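Local structure of pantothenate synthetase (Francisella tularensis subsp. tularensis, 3N8H) at residues A[17-30]-A[138-150]. The protein probably catalyses the ATP-dependent condensation of pantoate with beta-alanine to give pantothenate, via a pantoyl-adenylate intermediate. Sequence-based numbering, arbitrary orientation.
Sequences RNSLIKQQKIGFVP and LLQITKPNNLYLG. With AMP (adenosine monophosphate), chain D.
Phe28 and Asn146 lie on neighbouring parallel strands, 26-30 and 146-150, and their backbones show how such strands are laced together. Phe28 N donates to Asn146 O (2.8 Å), while Phe28 O receives Tyr148 N. Two residues earlier, Ile26 O takes both Asn145 N and Asn146 N, the first tilted from the carbonyl plane and the second almost in line with the C=O bond. At the N-terminal start of the pair a side chain adds to the ladder: Asn145 OD1 accepts Ile26 N at 2.7 Å, in the carbonyl plane and on a lone pair.

A second polar group reads the end of helix 127-142. Arg17 turns its guanidinium edge to two successive carbonyls, NE meeting Thr142 O at 2.9 Å and NH1 meeting Lys143 O at 3.0 Å, the latter nearly straight (177°). Both acceptors lie in the guanidinium plane, which fixes its rotation, and Ile26 CD1 sits over the centre of one face.

Apolar packing centres on Phe28. With CG anti to the backbone N (chi1 175°), the ring projects from the sheet over the helix, where Thr142 CG2 makes a CH-pi contact 4.1 Å from its centroid. Thr142 OG1 lies over the same face, nearer the rim, its hydroxyl donating to Leu138 O. Pro144 packs on Phe28 CB, while Leu147 runs beside the ring and sends CD1 on to Pro30 CD (3.5 Å).

At the C-terminal ends of the strands a water links Pro30 O and Tyr148 O to O3' of AMP, and the same O3' accepts Gly150 N (2.9 Å). A nucleotide seated there, on central parallel strands flanked by helices, is characteristic of the Rossmann-like HUP fold of pantothenate synthetases.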
loop_
_atom_site.group_PDB
_atom_site.type_symbol
_atom_site.label_atom_id
_atom_site.label_comp_id
_atom_site.label_asym_id
_atom_site.label_seq_id
_atom_site.Cartn_x
_atom_site.Cartn_y
_atom_site.Cartn_z
ATOM N N ARG A 17 18.041 -11.793 7.689
ATOM C CA ARG A 17 17.016 -11.184 8.529
ATOM C C ARG A 17 16.396 -12.217 9.469
ATOM O O ARG A 17 16.198 -11.957 10.660
ATOM C CB ARG A 17 15.924 -10.548 7.665
ATOM C CG ARG A 17 14.821 -9.849 8.448
ATOM C CD ARG A 17 15.408 -8.799 9.366
ATOM N NE ARG A 17 14.414 -8.226 10.264
ATOM C CZ ARG A 17 13.955 -8.833 11.361
ATOM N NH1 ARG A 17 13.061 -8.224 12.128
ATOM N NH2 ARG A 17 14.376 -10.051 11.689
ATOM N N ASN A 18 16.094 -13.391 8.929
ATOM C CA ASN A 18 15.394 -14.413 9.701
ATOM C C ASN A 18 16.294 -15.094 10.723
ATOM O O ASN A 18 15.820 -15.839 11.581
ATOM C CB ASN A 18 14.727 -15.434 8.777
ATOM C CG ASN A 18 13.580 -14.832 7.985
ATOM O OD1 ASN A 18 13.066 -13.765 8.329
ATOM N ND2 ASN A 18 13.174 -15.513 6.920
ATOM N N SER A 19 17.591 -14.812 10.636
ATOM C CA SER A 19 18.575 -15.373 11.561
ATOM C C SER A 19 18.763 -14.529 12.820
ATOM O O SER A 19 19.436 -14.949 13.756
ATOM C CB SER A 19 19.921 -15.550 10.859
ATOM O OG SER A 19 19.949 -14.840 9.634
ATOM N N LEU A 20 18.176 -13.335 12.845
ATOM C CA LEU A 20 18.326 -12.458 14.002
ATOM C C LEU A 20 17.373 -12.861 15.130
ATOM O O LEU A 20 16.215 -13.191 14.879
ATOM C CB LEU A 20 18.091 -10.996 13.604
ATOM C CG LEU A 20 18.929 -10.472 12.434
ATOM C CD1 LEU A 20 18.570 -9.031 12.112
ATOM C CD2 LEU A 20 20.417 -10.606 12.721
ATOM N N ILE A 21 17.856 -12.838 16.370
ATOM C CA ILE A 21 16.966 -13.078 17.506
ATOM C C ILE A 21 16.222 -11.787 17.892
ATOM O O ILE A 21 16.704 -10.676 17.629
ATOM C CB ILE A 21 17.702 -13.727 18.717
ATOM C CG1 ILE A 21 16.715 -14.068 19.846
ATOM C CG2 ILE A 21 18.813 -12.828 19.223
ATOM C CD1 ILE A 21 15.556 -14.978 19.431
ATOM N N LYS A 22 15.040 -11.944 18.488
ATOM C CA LYS A 22 14.153 -10.824 18.814
ATOM C C LYS A 22 14.791 -9.830 19.786
ATOM O O LYS A 22 14.399 -8.657 19.842
ATOM C CB LYS A 22 12.849 -11.361 19.407
ATOM C CG LYS A 22 13.065 -12.212 20.662
ATOM C CD LYS A 22 11.933 -13.211 20.898
ATOM C CE LYS A 22 12.064 -14.452 20.014
ATOM N NZ LYS A 22 10.972 -15.443 20.270
ATOM N N GLN A 23 15.772 -10.311 20.548
ATOM C CA GLN A 23 16.488 -9.496 21.525
ATOM C C GLN A 23 17.211 -8.330 20.860
ATOM O O GLN A 23 17.490 -7.314 21.493
ATOM C CB GLN A 23 17.511 -10.361 22.265
ATOM C CG GLN A 23 16.974 -11.719 22.694
ATOM C CD GLN A 23 15.709 -11.599 23.515
ATOM O OE1 GLN A 23 15.395 -10.527 24.040
ATOM N NE2 GLN A 23 14.971 -12.698 23.631
ATOM N N GLN A 24 17.513 -8.491 19.578
ATOM C CA GLN A 24 18.339 -7.535 18.854
ATOM C C GLN A 24 17.498 -6.417 18.250
ATOM O O GLN A 24 16.641 -6.664 17.413
ATOM C CB GLN A 24 19.160 -8.254 17.775
ATOM C CG GLN A 24 20.194 -9.215 18.355
ATOM C CD GLN A 24 21.026 -9.899 17.290
ATOM O OE1 GLN A 24 22.257 -9.897 17.352
ATOM N NE2 GLN A 24 20.359 -10.487 16.302
ATOM N N LYS A 25 17.737 -5.195 18.713
ATOM C CA LYS A 25 17.102 -4.019 18.141
ATOM C C LYS A 25 17.661 -3.805 16.744
ATOM O O LYS A 25 18.881 -3.760 16.560
ATOM C CB LYS A 25 17.383 -2.785 18.993
ATOM C CG LYS A 25 16.849 -2.864 20.408
ATOM C CD LYS A 25 16.031 -1.618 20.749
ATOM C CE LYS A 25 14.859 -1.447 19.776
ATOM N NZ LYS A 25 13.966 -0.280 20.094
ATOM N N ILE A 26 16.770 -3.677 15.766
ATOM C CA ILE A 26 17.173 -3.458 14.382
ATOM C C ILE A 26 16.913 -2.014 13.966
ATOM O O ILE A 26 15.783 -1.516 14.066
ATOM C CB ILE A 26 16.417 -4.387 13.434
ATOM C CG1 ILE A 26 16.494 -5.829 13.934
ATOM C CG2 ILE A 26 16.968 -4.255 12.009
ATOM C CD1 ILE A 26 15.913 -6.842 12.979
ATOM N N GLY A 27 17.963 -1.345 13.505
ATOM C CA GLY A 27 17.833 -0.015 12.929
ATOM C C GLY A 27 17.984 -0.028 11.413
ATOM O O GLY A 27 18.833 -0.731 10.859
ATOM N N PHE A 28 17.155 0.749 10.734
ATOM C CA PHE A 28 17.149 0.717 9.277
ATOM C C PHE A 28 17.366 2.106 8.687
ATOM O O PHE A 28 16.679 3.058 9.052
ATOM C CB PHE A 28 15.831 0.126 8.770
ATOM C CG PHE A 28 15.678 0.170 7.256
ATOM C CD1 PHE A 28 14.456 0.499 6.678
ATOM C CD2 PHE A 28 16.752 -0.107 6.423
ATOM C CE1 PHE A 28 14.308 0.544 5.288
ATOM C CE2 PHE A 28 16.616 -0.074 5.024
ATOM C CZ PHE A 28 15.399 0.243 4.461
ATOM N N VAL A 29 18.320 2.231 7.777
ATOM C CA VAL A 29 18.530 3.511 7.105
ATOM C C VAL A 29 18.389 3.349 5.582
ATOM O O VAL A 29 19.309 2.910 4.933
ATOM C CB VAL A 29 19.923 4.119 7.426
ATOM C CG1 VAL A 29 20.077 5.497 6.741
ATOM C CG2 VAL A 29 20.153 4.295 8.949
ATOM N N PRO A 30 17.220 3.691 5.011
ATOM C CA PRO A 30 17.086 3.556 3.547
ATOM C C PRO A 30 17.794 4.710 2.842
ATOM O O PRO A 30 17.765 5.843 3.332
ATOM C CB PRO A 30 15.559 3.641 3.315
ATOM C CG PRO A 30 15.054 4.500 4.483
ATOM C CD PRO A 30 15.980 4.152 5.661
ATOM N N LEU A 138 10.164 -1.744 1.380
ATOM C CA LEU A 138 11.416 -1.833 2.125
ATOM C C LEU A 138 11.172 -2.139 3.601
ATOM O O LEU A 138 11.949 -2.841 4.267
ATOM C CB LEU A 138 12.184 -0.519 1.991
ATOM C CG LEU A 138 12.827 -0.343 0.601
ATOM C CD1 LEU A 138 13.438 1.037 0.448
ATOM C CD2 LEU A 138 13.912 -1.435 0.355
ATOM N N LEU A 139 10.089 -1.587 4.112
ATOM C CA LEU A 139 9.727 -1.769 5.512
ATOM C C LEU A 139 9.196 -3.180 5.734
ATOM O O LEU A 139 9.401 -3.788 6.810
ATOM C CB LEU A 139 8.662 -0.729 5.897
ATOM C CG LEU A 139 9.183 0.692 6.155
ATOM C CD1 LEU A 139 8.027 1.668 6.513
ATOM C CD2 LEU A 139 10.216 0.667 7.261
ATOM N N GLN A 140 8.522 -3.698 4.708
ATOM C CA GLN A 140 7.892 -5.017 4.774
ATOM C C GLN A 140 8.989 -6.067 4.673
ATOM O O GLN A 140 8.914 -7.136 5.264
ATOM C CB GLN A 140 6.885 -5.176 3.644
ATOM C CG GLN A 140 5.569 -4.365 3.816
ATOM C CD GLN A 140 4.707 -4.910 4.963
ATOM O OE1 GLN A 140 4.815 -4.459 6.110
ATOM N NE2 GLN A 140 3.868 -5.899 4.656
ATOM N N ILE A 141 10.038 -5.724 3.945
ATOM C CA ILE A 141 11.180 -6.606 3.786
ATOM C C ILE A 141 12.042 -6.569 5.049
ATOM O O ILE A 141 12.389 -7.605 5.582
ATOM C CB ILE A 141 12.031 -6.210 2.537
ATOM C CG1 ILE A 141 11.212 -6.416 1.253
ATOM C CG2 ILE A 141 13.320 -7.033 2.488
ATOM C CD1 ILE A 141 11.789 -5.650 0.023
ATOM N N THR A 142 12.373 -5.375 5.542
ATOM C CA THR A 142 13.380 -5.258 6.594
ATOM C C THR A 142 12.815 -5.425 8.013
ATOM O O THR A 142 13.537 -5.813 8.918
ATOM C CB THR A 142 14.098 -3.914 6.518
ATOM O OG1 THR A 142 13.116 -2.870 6.562
ATOM C CG2 THR A 142 14.881 -3.805 5.202
ATOM N N LYS A 143 11.540 -5.096 8.186
ATOM C CA LYS A 143 10.852 -5.199 9.481
ATOM C C LYS A 143 11.739 -4.730 10.622
ATOM O O LYS A 143 12.074 -5.501 11.518
ATOM C CB LYS A 143 10.342 -6.621 9.721
ATOM C CG LYS A 143 9.243 -7.034 8.756
ATOM C CD LYS A 143 8.981 -8.540 8.784
ATOM C CE LYS A 143 10.201 -9.333 8.329
ATOM N NZ LYS A 143 9.846 -10.736 7.971
ATOM N N PRO A 144 12.144 -3.456 10.576
ATOM C CA PRO A 144 13.042 -2.924 11.590
ATOM C C PRO A 144 12.265 -2.440 12.799
ATOM O O PRO A 144 11.056 -2.211 12.719
ATOM C CB PRO A 144 13.687 -1.725 10.878
ATOM C CG PRO A 144 12.585 -1.241 9.963
ATOM C CD PRO A 144 11.897 -2.493 9.487
ATOM N N ASN A 145 12.983 -2.257 13.901
ATOM C CA ASN A 145 12.442 -1.629 15.093
ATOM C C ASN A 145 12.468 -0.111 14.971
ATOM O O ASN A 145 11.537 0.577 15.435
ATOM C CB ASN A 145 13.260 -2.043 16.315
ATOM C CG ASN A 145 13.205 -3.526 16.572
ATOM O OD1 ASN A 145 14.202 -4.244 16.402
ATOM N ND2 ASN A 145 12.039 -4.004 16.987
ATOM N N ASN A 146 13.542 0.400 14.354
ATOM C CA ASN A 146 13.768 1.837 14.236
ATOM C C ASN A 146 14.120 2.294 12.826
ATOM O O ASN A 146 15.003 1.730 12.177
ATOM C CB ASN A 146 14.867 2.300 15.191
ATOM C CG ASN A 146 14.491 2.087 16.652
ATOM O OD1 ASN A 146 13.494 2.613 17.138
ATOM N ND2 ASN A 146 15.288 1.307 17.347
ATOM N N LEU A 147 13.430 3.335 12.372
ATOM C CA LEU A 147 13.661 3.898 11.039
ATOM C C LEU A 147 14.251 5.304 11.163
ATOM O O LEU A 147 13.696 6.139 11.863
ATOM C CB LEU A 147 12.341 3.986 10.250
ATOM C CG LEU A 147 12.425 4.565 8.826
ATOM C CD1 LEU A 147 13.376 3.749 7.967
ATOM C CD2 LEU A 147 11.010 4.682 8.149
ATOM N N TYR A 148 15.348 5.565 10.454
ATOM C CA TYR A 148 16.045 6.864 10.535
ATOM C C TYR A 148 15.875 7.652 9.231
ATOM O O TYR A 148 16.173 7.143 8.149
ATOM C CB TYR A 148 17.541 6.658 10.918
ATOM C CG TYR A 148 17.623 5.991 12.277
ATOM C CD1 TYR A 148 17.765 6.738 13.429
ATOM C CD2 TYR A 148 17.434 4.635 12.401
ATOM C CE1 TYR A 148 17.756 6.140 14.687
ATOM C CE2 TYR A 148 17.431 4.029 13.640
ATOM C CZ TYR A 148 17.584 4.777 14.779
ATOM O OH TYR A 148 17.583 4.130 16.009
ATOM N N LEU A 149 15.350 8.877 9.365
ATOM C CA LEU A 149 15.015 9.743 8.244
ATOM C C LEU A 149 15.587 11.135 8.497
ATOM O O LEU A 149 15.655 11.583 9.647
ATOM C CB LEU A 149 13.485 9.855 8.073
ATOM C CG LEU A 149 12.631 8.611 7.783
ATOM C CD1 LEU A 149 11.159 8.990 7.711
ATOM C CD2 LEU A 149 13.076 7.938 6.479
ATOM N N GLY A 150 15.987 11.823 7.424
ATOM C CA GLY A 150 16.506 13.170 7.543
ATOM C C GLY A 150 15.375 14.202 7.490
ATOM O O GLY A 150 14.438 14.102 6.691
HETATM P P AMP D . 18.375 10.041 -0.274
HETATM O O1P AMP D . 19.502 9.021 -0.406
HETATM O O2P AMP D . 18.693 11.443 -0.695
HETATM O O3P AMP D . 17.080 9.553 -0.813
HETATM O "O5'" AMP D . 18.266 10.235 1.333
HETATM C "C5'" AMP D . 18.251 9.133 2.241
HETATM C "C4'" AMP D . 17.972 9.617 3.642
HETATM O "O4'" AMP D . 19.039 10.532 4.047
HETATM C "C3'" AMP D . 16.647 10.386 3.793
HETATM O "O3'" AMP D . 16.087 10.136 5.093
HETATM C "C2'" AMP D . 17.109 11.835 3.703
HETATM O "O2'" AMP D . 16.237 12.803 4.263
HETATM C "C1'" AMP D . 18.450 11.767 4.429
HETATM N N9 AMP D . 19.322 12.904 4.109
HETATM C C8 AMP D . 19.638 13.335 2.866
HETATM N N7 AMP D . 20.436 14.438 2.933
HETATM C C5 AMP D . 20.610 14.735 4.246
HETATM C C6 AMP D . 21.339 15.771 5.007
HETATM N N6 AMP D . 22.021 16.720 4.345
HETATM N N1 AMP D . 21.296 15.747 6.352
HETATM C C2 AMP D . 20.576 14.794 6.990
HETATM N N3 AMP D . 19.892 13.812 6.366
HETATM C C4 AMP D . 19.873 13.725 5.011
HETATM O O HOH W 1 16.480 7.419 5.550
#